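Local coordinates for possible sortase-like protein (Corynebacterium diphtheriae, PDB 5UUS) that probably acts as a membrane-anchored sortase, cleaving sorting signals through an acyl-thioester intermediate to attach proteins to the cell surface, at residues L104-D108 with E136-C140; W118-R122 with K222-E228; V123-D127 with V157-F161; C140-Q145 with A209-E213. One frame throughout, in Å; residues are numbered along the deposited sequence.

Contact 1. Residues L104-D108 with E136-C140; sequences LNVCD and EAMGC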
loop_
_atom_site.group_PDB
_atom_site.type_symbol
_atom_site.label_atom_id
_atom_site.label_comp_id
_atom_site.label_asym_id
_atom_site.label_seq_id
_atom_site.Cartn_x
_atom_site.Cartn_y
_atom_site.Cartn_z
ATOM N N LEU A 104 -7.993 3.487 -10.016
ATOM C CA LEU A 104 -8.476 2.826 -8.790
ATOM C C LEU A 104 -9.660 3.566 -8.171
ATOM O O LEU A 104 -9.734 4.798 -8.217
ATOM C CB LEU A 104 -7.361 2.707 -7.763
ATOM C CG LEU A 104 -6.238 1.728 -8.108
ATOM C CD1 LEU A 104 -5.061 1.929 -7.172
ATOM C CD2 LEU A 104 -6.719 0.305 -8.011
ATOM N N ASN A 105 -10.603 2.813 -7.619
ATOM C CA ASN A 105 -11.722 3.417 -6.897
ATOM C C ASN A 105 -11.687 3.014 -5.449
ATOM O O ASN A 105 -11.030 2.022 -5.105
ATOM C CB ASN A 105 -13.055 3.005 -7.502
ATOM C CG ASN A 105 -13.145 3.317 -8.975
ATOM O OD1 ASN A 105 -13.480 2.446 -9.785
ATOM N ND2 ASN A 105 -12.817 4.551 -9.340
ATOM N N VAL A 106 -12.403 3.761 -4.603
ATOM C CA VAL A 106 -12.492 3.416 -3.184
ATOM C C VAL A 106 -12.901 1.951 -3.033
ATOM O O VAL A 106 -13.726 1.457 -3.794
ATOM C CB VAL A 106 -13.490 4.320 -2.422
ATOM C CG1 VAL A 106 -14.849 4.281 -3.076
ATOM C CG2 VAL A 106 -13.612 3.883 -0.947
ATOM N N CYS A 107 -12.252 1.265 -2.090
ATOM C CA CYS A 107 -12.517 -0.131 -1.723
ATOM C C CYS A 107 -11.874 -1.158 -2.664
ATOM O O CYS A 107 -11.882 -2.355 -2.368
ATOM C CB CYS A 107 -14.032 -0.377 -1.606
ATOM S SG CYS A 107 -14.763 0.265 -0.065
ATOM N N ASP A 108 -11.301 -0.710 -3.778
ATOM C CA ASP A 108 -10.463 -1.589 -4.598
ATOM C C ASP A 108 -9.328 -2.187 -3.723
ATOM O O ASP A 108 -8.717 -1.467 -2.921
ATOM C CB ASP A 108 -9.855 -0.821 -5.786
ATOM C CG ASP A 108 -10.837 -0.607 -6.924
ATOM O OD1 ASP A 108 -11.942 -1.196 -6.905
ATOM O OD2 ASP A 108 -10.473 0.131 -7.865
ATOM N N GLU A 136 -19.174 5.472 1.544
ATOM C CA GLU A 136 -18.212 4.785 0.684
ATOM C C GLU A 136 -17.289 3.885 1.509
ATOM O O GLU A 136 -16.948 2.765 1.094
ATOM C CB GLU A 136 -17.396 5.786 -0.133
ATOM C CG GLU A 136 -18.217 6.482 -1.205
ATOM C CD GLU A 136 -17.454 7.572 -1.925
ATOM O OE1 GLU A 136 -16.293 7.846 -1.552
ATOM O OE2 GLU A 136 -18.027 8.164 -2.862
ATOM N N ALA A 137 -16.899 4.373 2.679
ATOM C CA ALA A 137 -16.011 3.627 3.547
ATOM C C ALA A 137 -16.721 2.405 4.121
ATOM O O ALA A 137 -16.116 1.338 4.293
ATOM C CB ALA A 137 -15.484 4.523 4.641
ATOM N N MET A 138 -18.018 2.544 4.371
ATOM C CA MET A 138 -18.825 1.440 4.892
ATOM C C MET A 138 -18.952 0.270 3.918
ATOM O O MET A 138 -19.380 -0.804 4.299
ATOM C CB MET A 138 -20.224 1.934 5.273
ATOM C CG MET A 138 -20.254 2.706 6.578
ATOM S SD MET A 138 -19.765 1.664 7.954
ATOM C CE MET A 138 -20.866 0.274 7.722
ATOM N N GLY A 139 -18.565 0.484 2.668
ATOM C CA GLY A 139 -18.579 -0.573 1.678
ATOM C C GLY A 139 -17.531 -1.664 1.881
ATOM O O GLY A 139 -17.707 -2.771 1.374
ATOM N N CYS A 140 -16.448 -1.378 2.601
ATOM C CA CYS A 140 -15.396 -2.391 2.764
ATOM C C CYS A 140 -14.590 -2.286 4.057
ATOM O O CYS A 140 -13.795 -3.161 4.346
ATOM C CB CYS A 140 -14.427 -2.341 1.577
ATOM S SG CYS A 140 -13.624 -0.755 1.363
#
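Cys107 and Cys140 are joined by a disulfide, Cys107 SG to Cys140 SG at 2.1 Å, which is the covalent heart of this contact. Its dihedral of -85° is close to the relaxed quarter turn of a left-handed bridge. The two ends arrive differently: Cys107 SG lies anti to its carbonyl carbon, whereas Cys140 SG sits between its backbone N and carbonyl carbon (chi1 59°).

The packing around the bridge is lighter. Cys107 SG also rests 3.5 Å from Glu136 O, a carbonyl that also accepts from Gly139 N. Val106 crosses the Glu136 side chain at about a right angle, with Val106 CG1 4.1 Å from Glu136 OE1. That carboxylate oxygen is directed by another partner, the hydroxyl of Ser128, so the valine merely brushes past it.

No hydrogen bond crosses the contact; those within the segments shape each side. Residues 105-108 make a type II beta turn, closed by Asp108 N to Asn105 O at 3.0 Å, with Cys107 in the positive-phi corner. Asp108 then reaches back across the turn: Asn105 N donates to Asp108 OD2 at 2.7 Å in a nearly straight bond, and the N-H meets OD2 from above the carboxylate plane. Outside the pair, Val123 bonds to the backbone at Cys107 and Asp108.

The disulfide therefore fastens residues 136-140, at the C-terminal end of the helical region, to a turn already closed by two hydrogen bonds of its own. Beyond the bridge the segments meet through van der Waals approaches alone, which leaves the S-S bond as the one strong link between them.

Contact 2. Residues W118-R122 with K222-E228; sequences WSVYR and KPAALEE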
loop_
_atom_site.group_PDB
_atom_site.type_symbol
_atom_site.label_atom_id
_atom_site.label_comp_id
_atom_site.label_asym_id
_atom_site.label_seq_id
_atom_site.Cartn_x
_atom_site.Cartn_y
_atom_site.Cartn_z
ATOM N N TRP A 118 0.052 -12.589 4.274
ATOM C CA TRP A 118 -0.792 -11.936 3.270
ATOM C C TRP A 118 -1.425 -10.723 3.939
ATOM O O TRP A 118 -1.865 -10.826 5.087
ATOM C CB TRP A 118 -1.892 -12.881 2.743
ATOM C CG TRP A 118 -1.417 -13.972 1.847
ATOM C CD1 TRP A 118 -1.151 -15.290 2.200
ATOM C CD2 TRP A 118 -1.161 -13.876 0.436
ATOM N NE1 TRP A 118 -0.742 -15.992 1.092
ATOM C CE2 TRP A 118 -0.734 -15.155 -0.003
ATOM C CE3 TRP A 118 -1.245 -12.831 -0.500
ATOM C CZ2 TRP A 118 -0.403 -15.421 -1.337
ATOM C CZ3 TRP A 118 -0.924 -13.093 -1.832
ATOM C CH2 TRP A 118 -0.509 -14.380 -2.238
ATOM N N SER A 119 -1.446 -9.581 3.233
ATOM C CA SER A 119 -2.121 -8.369 3.687
ATOM C C SER A 119 -3.083 -7.918 2.590
ATOM O O SER A 119 -2.771 -8.027 1.403
ATOM C CB SER A 119 -1.123 -7.238 3.989
ATOM O OG SER A 119 -0.147 -7.638 4.916
ATOM N N VAL A 120 -4.250 -7.430 2.991
ATOM C CA VAL A 120 -5.157 -6.809 2.047
ATOM C C VAL A 120 -5.352 -5.385 2.489
ATOM O O VAL A 120 -5.787 -5.144 3.620
ATOM C CB VAL A 120 -6.518 -7.516 1.991
ATOM C CG1 VAL A 120 -7.481 -6.757 1.058
ATOM C CG2 VAL A 120 -6.325 -8.967 1.549
ATOM N N TYR A 121 -5.015 -4.457 1.602
ATOM C CA TYR A 121 -5.351 -3.049 1.775
ATOM C C TYR A 121 -6.476 -2.647 0.822
ATOM O O TYR A 121 -6.624 -3.225 -0.249
ATOM C CB TYR A 121 -4.143 -2.165 1.521
ATOM C CG TYR A 121 -2.990 -2.348 2.471
ATOM C CD1 TYR A 121 -2.018 -3.320 2.237
ATOM C CD2 TYR A 121 -2.839 -1.512 3.581
ATOM C CE1 TYR A 121 -0.929 -3.474 3.108
ATOM C CE2 TYR A 121 -1.752 -1.658 4.450
ATOM C CZ TYR A 121 -0.805 -2.644 4.204
ATOM O OH TYR A 121 0.282 -2.791 5.040
ATOM N N ARG A 122 -7.268 -1.655 1.208
ATOM C CA ARG A 122 -8.333 -1.185 0.333
ATOM C C ARG A 122 -8.261 0.327 0.165
ATOM O O ARG A 122 -8.071 1.065 1.133
ATOM C CB ARG A 122 -9.674 -1.646 0.877
ATOM C CG ARG A 122 -9.770 -3.166 0.828
ATOM C CD ARG A 122 -11.169 -3.634 0.586
ATOM N NE ARG A 122 -11.233 -5.089 0.490
ATOM C CZ ARG A 122 -11.550 -5.749 -0.616
ATOM N NH1 ARG A 122 -11.861 -5.090 -1.735
ATOM N NH2 ARG A 122 -11.582 -7.067 -0.603
ATOM N N LYS A 222 -4.853 -18.108 0.587
ATOM C CA LYS A 222 -4.508 -16.772 0.109
ATOM C C LYS A 222 -5.815 -15.976 0.174
ATOM O O LYS A 222 -6.879 -16.580 0.211
ATOM C CB LYS A 222 -3.909 -16.820 -1.303
ATOM C CG LYS A 222 -4.697 -17.676 -2.292
ATOM C CD LYS A 222 -4.139 -17.575 -3.717
ATOM C CE LYS A 222 -2.787 -18.270 -3.861
ATOM N NZ LYS A 222 -2.894 -19.764 -3.801
ATOM N N PRO A 223 -5.747 -14.631 0.234
ATOM C CA PRO A 223 -6.970 -13.835 0.431
ATOM C C PRO A 223 -7.991 -13.988 -0.684
ATOM O O PRO A 223 -7.640 -14.035 -1.861
ATOM C CB PRO A 223 -6.464 -12.387 0.444
ATOM C CG PRO A 223 -5.000 -12.500 0.746
ATOM C CD PRO A 223 -4.556 -13.780 0.113
ATOM N N ALA A 224 -9.258 -14.022 -0.291
ATOM C CA ALA A 224 -10.367 -14.047 -1.227
ATOM C C ALA A 224 -10.341 -12.829 -2.137
ATOM O O ALA A 224 -10.910 -12.850 -3.231
ATOM C CB ALA A 224 -11.672 -14.103 -0.480
ATOM N N ALA A 225 -9.680 -11.767 -1.688
ATOM C CA ALA A 225 -9.674 -10.524 -2.447
ATOM C C ALA A 225 -9.036 -10.725 -3.821
ATOM O O ALA A 225 -9.356 -10.011 -4.770
ATOM C CB ALA A 225 -8.958 -9.423 -1.672
ATOM N N LEU A 226 -8.150 -11.713 -3.926
ATOM C CA LEU A 226 -7.469 -12.015 -5.189
ATOM C C LEU A 226 -8.433 -12.407 -6.316
ATOM O O LEU A 226 -8.114 -12.245 -7.493
ATOM C CB LEU A 226 -6.431 -13.131 -4.963
ATOM C CG LEU A 226 -5.158 -12.658 -4.255
ATOM C CD1 LEU A 226 -4.242 -13.818 -3.876
ATOM C CD2 LEU A 226 -4.403 -11.685 -5.147
ATOM N N GLU A 227 -9.617 -12.901 -5.950
ATOM C CA GLU A 227 -10.615 -13.377 -6.919
ATOM C C GLU A 227 -11.554 -12.286 -7.416
ATOM O O GLU A 227 -12.464 -12.557 -8.197
ATOM C CB GLU A 227 -11.454 -14.496 -6.304
ATOM C CG GLU A 227 -10.676 -15.428 -5.397
ATOM C CD GLU A 227 -9.520 -16.101 -6.110
ATOM O OE1 GLU A 227 -9.617 -16.287 -7.347
ATOM O OE2 GLU A 227 -8.518 -16.441 -5.429
ATOM N N GLU A 228 -11.334 -11.059 -6.953
ATOM C CA GLU A 228 -12.163 -9.912 -7.336
ATOM C C GLU A 228 -11.834 -9.327 -8.725
ATOM O O GLU A 228 -10.914 -9.779 -9.417
ATOM C CB GLU A 228 -12.032 -8.806 -6.282
ATOM C CG GLU A 228 -12.577 -9.190 -4.942
ATOM C CD GLU A 228 -12.330 -8.140 -3.888
ATOM O OE1 GLU A 228 -11.865 -7.026 -4.241
ATOM O OE2 GLU A 228 -12.592 -8.437 -2.700
#
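Trp118 lays one face of its indole under Pro223 and Lys222. Pro223 CD presses on it most closely, 3.4 Å from Trp118 CD2, while Lys222 CB lies over the same face, likewise toward the rim. Lys222 CA adds a CH-pi contact, 4.1 Å from the centroid of the five-membered ring. Leu226 CD1 approaches the six-membered end obliquely, 4.0 Å from Trp118 CZ3.

Two residues on, Val120 divides its branches. Val120 CG2 slides against Pro223 CB at 3.6 Å, and CG1, anti to the backbone N (chi1 176°), meets the Ala225 methyl group.

At the far end the chemistry turns ionic. Arg122 meets Glu228 end-on: Arg122 NH2 to Glu228 OE2 at 2.7 Å and Arg122 NH1 to Glu228 OE1 at 3.2 Å. The guanidinium and carboxylate planes are only 30° apart, and one bond to each oxygen fixes the rotation of both groups. Arg122 NH1 has a second acceptor in Cys107 O, so the arginine also reaches the neighbouring turn.

Trp118, Val120 and Arg122 all project from one face of strand 117-123, and the 3-10 turn 224-227 lies along them: a C-terminal tail folded back over the outside of a sortase beta-barrel strand.

Contact 3. Residues V123-D127 with V157-F161; sequences VMPVD and VNGRF. With ACT (acetate ion), chain F.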
loop_
_atom_site.group_PDB
_atom_site.type_symbol
_atom_site.label_atom_id
_atom_site.label_comp_id
_atom_site.label_asym_id
_atom_site.label_seq_id
_atom_site.Cartn_x
_atom_site.Cartn_y
_atom_site.Cartn_z
ATOM N N VAL A 123 -8.343 0.768 -1.087
ATOM C CA VAL A 123 -8.237 2.181 -1.410
ATOM C C VAL A 123 -9.256 2.991 -0.606
ATOM O O VAL A 123 -10.455 2.646 -0.533
ATOM C CB VAL A 123 -8.423 2.411 -2.929
ATOM C CG1 VAL A 123 -8.428 3.901 -3.245
ATOM C CG2 VAL A 123 -7.308 1.694 -3.712
ATOM N N MET A 124 -8.775 4.046 0.036
ATOM C CA MET A 124 -9.640 4.868 0.881
ATOM C C MET A 124 -10.540 5.793 0.057
ATOM O O MET A 124 -10.273 6.016 -1.113
ATOM C CB MET A 124 -8.774 5.677 1.849
ATOM C CG MET A 124 -8.189 4.748 3.004
ATOM S SD MET A 124 -6.992 5.672 3.970
ATOM C CE MET A 124 -8.020 6.931 4.734
ATOM N N PRO A 125 -11.594 6.353 0.663
ATOM C CA PRO A 125 -12.440 7.280 -0.124
ATOM C C PRO A 125 -11.676 8.445 -0.784
ATOM O O PRO A 125 -10.817 9.081 -0.164
ATOM C CB PRO A 125 -13.438 7.801 0.917
ATOM C CG PRO A 125 -13.529 6.682 1.924
ATOM C CD PRO A 125 -12.132 6.111 2.011
ATOM N N VAL A 126 -12.010 8.717 -2.047
ATOM C CA VAL A 126 -11.362 9.744 -2.844
ATOM C C VAL A 126 -12.250 11.009 -2.973
ATOM O O VAL A 126 -13.377 10.926 -3.438
ATOM C CB VAL A 126 -11.025 9.186 -4.246
ATOM C CG1 VAL A 126 -10.374 10.253 -5.113
ATOM C CG2 VAL A 126 -10.127 7.941 -4.125
ATOM N N ASP A 127 -11.736 12.150 -2.512
ATOM C CA ASP A 127 -12.335 13.474 -2.695
ATOM C C ASP A 127 -13.638 13.701 -1.908
ATOM O O ASP A 127 -14.011 14.844 -1.644
ATOM C CB ASP A 127 -12.597 13.769 -4.190
ATOM C CG ASP A 127 -11.323 13.890 -5.009
ATOM O OD1 ASP A 127 -10.240 14.088 -4.421
ATOM O OD2 ASP A 127 -11.414 13.799 -6.251
ATOM N N VAL A 157 -7.371 12.305 5.392
ATOM C CA VAL A 157 -6.573 11.478 4.476
ATOM C C VAL A 157 -7.362 11.110 3.233
ATOM O O VAL A 157 -8.281 10.307 3.290
ATOM C CB VAL A 157 -6.073 10.184 5.161
ATOM C CG1 VAL A 157 -5.216 9.369 4.177
ATOM C CG2 VAL A 157 -5.283 10.519 6.446
ATOM N N ASN A 158 -7.001 11.734 2.113
ATOM C CA ASN A 158 -7.626 11.488 0.812
ATOM C C ASN A 158 -7.044 10.220 0.181
ATOM O O ASN A 158 -5.833 10.038 0.187
ATOM C CB ASN A 158 -7.391 12.715 -0.101
ATOM C CG ASN A 158 -8.341 12.780 -1.278
ATOM O OD1 ASN A 158 -9.024 11.811 -1.613
ATOM N ND2 ASN A 158 -8.377 13.955 -1.940
ATOM N N GLY A 159 -7.886 9.340 -0.348
ATOM C CA GLY A 159 -7.393 8.121 -0.986
ATOM C C GLY A 159 -6.509 8.356 -2.210
ATOM O O GLY A 159 -5.708 7.499 -2.550
ATOM N N ARG A 160 -6.670 9.494 -2.895
ATOM C CA ARG A 160 -5.788 9.832 -4.020
ATOM C C ARG A 160 -5.716 11.345 -4.215
ATOM O O ARG A 160 -6.728 12.039 -4.134
ATOM C CB ARG A 160 -6.248 9.158 -5.322
ATOM C CG ARG A 160 -5.310 9.408 -6.549
ATOM C CD ARG A 160 -5.734 8.586 -7.781
ATOM N NE ARG A 160 -7.162 8.759 -8.036
ATOM C CZ ARG A 160 -8.032 7.762 -8.176
ATOM N NH1 ARG A 160 -7.600 6.510 -8.145
ATOM N NH2 ARG A 160 -9.330 8.015 -8.359
ATOM N N PHE A 161 -4.518 11.856 -4.448
ATOM C CA PHE A 161 -4.346 13.291 -4.701
ATOM C C PHE A 161 -3.007 13.539 -5.366
ATOM O O PHE A 161 -2.167 12.629 -5.459
ATOM C CB PHE A 161 -4.479 14.125 -3.405
ATOM C CG PHE A 161 -3.455 13.801 -2.335
ATOM C CD1 PHE A 161 -3.648 12.730 -1.461
ATOM C CD2 PHE A 161 -2.325 14.590 -2.170
ATOM C CE1 PHE A 161 -2.708 12.429 -0.469
ATOM C CE2 PHE A 161 -1.373 14.291 -1.187
ATOM C CZ PHE A 161 -1.584 13.211 -0.302
HETATM C C ACT F . -6.870 17.525 -0.761
HETATM O O ACT F . -6.188 17.842 -1.767
HETATM O OXT ACT F . -7.104 16.300 -0.656
HETATM C CH3 ACT F . -7.370 18.543 0.239
HETATM O O HOH W 1 -8.137 13.460 -5.979
#
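Met124 and Gly159 bring their backbones together at the tight end of this contact, their CA atoms 4.4 Å apart. With no side chain on Gly159, Met124 O can sit 3.6 Å from Gly159 CA in a CA-H...O contact, and Gly159 N donates to Pro125 O at 2.9 Å. Next to this backbone pair, the Met124 chain bends at its last torsion (chi3 66°), which brings Met124 CE to 3.8 Å from Val157 CG1. Ile149 and Met210 pack around the same methionine, so this side belongs to the interior.

The other side is polar and wet. The Asn158 amide faces Asp127 with both of its ends: Asp127 N donates to Asn158 OD1 at 2.9 Å, and Asn158 ND2 returns a nearly straight bond to Asp127 OD1 at 3.1 Å. The amide and carboxylate planes are 68° apart. A second hydrogen of ND2 goes to an acetate, probably from the crystallisation liquor, and a water joins Asp127 OD1 to Arg160 O. Val126 CG2 packs on the Gly159-Arg160 backbone, 4.0 Å from Arg160 N, while its CG1 lies near Asn158 OD1 and Arg160 NH2; the guanidinium of Arg160 is committed to Leu104 O.

Met124 and Gly159 both bond to the backbone of His208, so strands 117-123 and 160-163 meet one edge of strand 204-216 in succession. The contact thus closes the neck of a helix-bearing excursion from the sortase beta-barrel.

Contact 4. Residues C140-Q145 with A209-E213; sequences CFTPEQ and AMLTE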
loop_
_atom_site.group_PDB
_atom_site.type_symbol
_atom_site.label_atom_id
_atom_site.label_comp_id
_atom_site.label_asym_id
_atom_site.label_seq_id
_atom_site.Cartn_x
_atom_site.Cartn_y
_atom_site.Cartn_z
ATOM N N CYS A 140 -16.448 -1.378 2.601
ATOM C CA CYS A 140 -15.396 -2.391 2.764
ATOM C C CYS A 140 -14.590 -2.286 4.057
ATOM O O CYS A 140 -13.795 -3.161 4.346
ATOM C CB CYS A 140 -14.427 -2.341 1.577
ATOM S SG CYS A 140 -13.624 -0.755 1.363
ATOM N N PHE A 141 -14.771 -1.213 4.822
ATOM C CA PHE A 141 -14.071 -1.095 6.096
ATOM C C PHE A 141 -14.995 -1.453 7.264
ATOM O O PHE A 141 -16.203 -1.580 7.082
ATOM C CB PHE A 141 -13.510 0.321 6.247
ATOM C CG PHE A 141 -12.527 0.690 5.166
ATOM C CD1 PHE A 141 -11.242 0.161 5.170
ATOM C CD2 PHE A 141 -12.884 1.555 4.149
ATOM C CE1 PHE A 141 -10.331 0.476 4.174
ATOM C CE2 PHE A 141 -11.980 1.892 3.150
ATOM C CZ PHE A 141 -10.688 1.360 3.172
ATOM N N THR A 142 -14.434 -1.609 8.461
ATOM C CA THR A 142 -15.257 -1.839 9.646
ATOM C C THR A 142 -16.011 -0.543 9.969
ATOM O O THR A 142 -15.650 0.531 9.468
ATOM C CB THR A 142 -14.407 -2.289 10.838
ATOM O OG1 THR A 142 -13.610 -1.192 11.287
ATOM C CG2 THR A 142 -13.458 -3.442 10.419
ATOM N N PRO A 143 -17.094 -0.646 10.760
ATOM C CA PRO A 143 -17.822 0.571 11.126
ATOM C C PRO A 143 -16.913 1.501 11.905
ATOM O O PRO A 143 -16.975 2.708 11.718
ATOM C CB PRO A 143 -18.995 0.061 11.980
ATOM C CG PRO A 143 -18.744 -1.417 12.195
ATOM C CD PRO A 143 -17.825 -1.875 11.117
ATOM N N GLU A 144 -16.038 0.929 12.722
ATOM C CA GLU A 144 -15.049 1.707 13.462
ATOM C C GLU A 144 -14.038 2.412 12.538
ATOM O O GLU A 144 -13.756 3.599 12.704
ATOM C CB GLU A 144 -14.316 0.804 14.460
ATOM C CG GLU A 144 -15.238 0.212 15.546
ATOM C CD GLU A 144 -16.126 -0.961 15.067
ATOM O OE1 GLU A 144 -15.870 -1.555 13.990
ATOM O OE2 GLU A 144 -17.099 -1.287 15.782
ATOM N N GLN A 145 -13.479 1.690 11.569
ATOM C CA GLN A 145 -12.633 2.349 10.573
ATOM C C GLN A 145 -13.383 3.454 9.816
ATOM O O GLN A 145 -12.843 4.532 9.595
ATOM C CB GLN A 145 -12.080 1.329 9.582
ATOM C CG GLN A 145 -10.976 0.453 10.180
ATOM C CD GLN A 145 -10.518 -0.596 9.191
ATOM O OE1 GLN A 145 -11.336 -1.202 8.508
ATOM N NE2 GLN A 145 -9.208 -0.825 9.120
ATOM N N ALA A 209 -4.323 3.506 0.850
ATOM C CA ALA A 209 -5.239 2.407 1.093
ATOM C C ALA A 209 -5.068 1.980 2.569
ATOM O O ALA A 209 -3.977 2.086 3.137
ATOM C CB ALA A 209 -4.934 1.236 0.130
ATOM N N MET A 210 -6.139 1.496 3.172
ATOM C CA MET A 210 -6.141 1.130 4.575
ATOM C C MET A 210 -6.259 -0.390 4.732
ATOM O O MET A 210 -7.022 -1.057 4.012
ATOM C CB MET A 210 -7.283 1.846 5.316
ATOM C CG MET A 210 -7.397 1.451 6.792
ATOM S SD MET A 210 -8.585 2.434 7.730
ATOM C CE MET A 210 -7.757 4.050 7.707
ATOM N N LEU A 211 -5.522 -0.914 5.710
ATOM C CA LEU A 211 -5.402 -2.357 5.959
ATOM C C LEU A 211 -6.674 -2.945 6.556
ATOM O O LEU A 211 -7.174 -2.446 7.577
ATOM C CB LEU A 211 -4.218 -2.626 6.897
ATOM C CG LEU A 211 -3.887 -4.072 7.299
ATOM C CD1 LEU A 211 -3.247 -4.798 6.120
ATOM C CD2 LEU A 211 -2.903 -4.039 8.473
ATOM N N THR A 212 -7.173 -4.017 5.935
ATOM C CA THR A 212 -8.419 -4.666 6.363
ATOM C C THR A 212 -8.197 -6.143 6.705
ATOM O O THR A 212 -8.982 -6.731 7.440
ATOM C CB THR A 212 -9.530 -4.579 5.271
ATOM O OG1 THR A 212 -9.096 -5.269 4.092
ATOM C CG2 THR A 212 -9.837 -3.109 4.897
ATOM N N GLU A 213 -7.152 -6.738 6.141
ATOM C CA GLU A 213 -6.754 -8.114 6.485
ATOM C C GLU A 213 -5.250 -8.247 6.616
ATOM O O GLU A 213 -4.503 -7.657 5.832
ATOM C CB GLU A 213 -7.204 -9.113 5.432
ATOM C CG GLU A 213 -8.667 -9.334 5.255
ATOM C CD GLU A 213 -8.919 -10.375 4.160
ATOM O OE1 GLU A 213 -8.587 -11.574 4.368
ATOM O OE2 GLU A 213 -9.418 -9.985 3.079
HETATM O O HOH W 2 -10.838 -4.138 8.383
#
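Gln145 swings CG anti to its carbonyl carbon (chi1 -74°) and then runs extended, while Met210 sends CG anti to its backbone N (chi1 177°); the two chains slide past each other in opposite directions, Gln145 NE2 coming 3.6 Å from Met210 SD. The segment carrying Gln145 opens helix 143-151 with a capping box: Gln145 N donates to Thr142 OG1 at 2.9 Å, and Thr142 N donates back to Gln145 OE1, in the carbonyl plane and on a lone pair.

The same amide therefore works in two directions. Its oxygen seals the helix start, while its nitrogen crosses to the sheet, Gln145 NE2 to Leu211 O at 3.0 Å, with the acceptor in the amide plane. Glu187 OE1 takes another bond from NE2, and these partners together fix the flip of the amide.

Phe141 supplies the apolar half. Its CE1 corner meets Met210 CB at 3.5 Å, its CD1 corner meets Thr212 CG2 at 3.6 Å, and Met210 O lies at the ring edge, in plane. Met210 SD makes an oblique Met-aromatic contact, 35° off the ring normal. Over one face of the ring sits Cys140 SG, which belongs to the disulfide with Cys107.

On the strand side, Thr212 and Glu213 both face Val120, a classic beta bulge in strand 204-216 of the sortase barrel. Alongside it a water donates to Gln145 OE1 at 3.0 Å and, more weakly, to Thr212 O at 3.3 Å.

How the contacts relate
Contact 1 lies at the surface and relies on a covalent bridge; contacts 2, 3 and 4 are partly buried and combine apolar packing with directed polar bonds. Strands 117-123 and 204-216, neighbours in the sheet, unite contacts 2 and 4, where Arg122 O bonds to Met210 N; the side chain of Arg122 connects contacts 1 and 2. Cys140 serves both contacts 1 and 4. Contact 3 joins this group through Arg160, which reaches contact 1, and through Met124, packed on Met210. Charge pairing between the segments is seen in contact 2, at the C-terminal tail, whereas contacts 3 and 4 use side-chain amides and bridging waters where the helix-bearing segment between strands 117-123 and 160-163 meets the barrel.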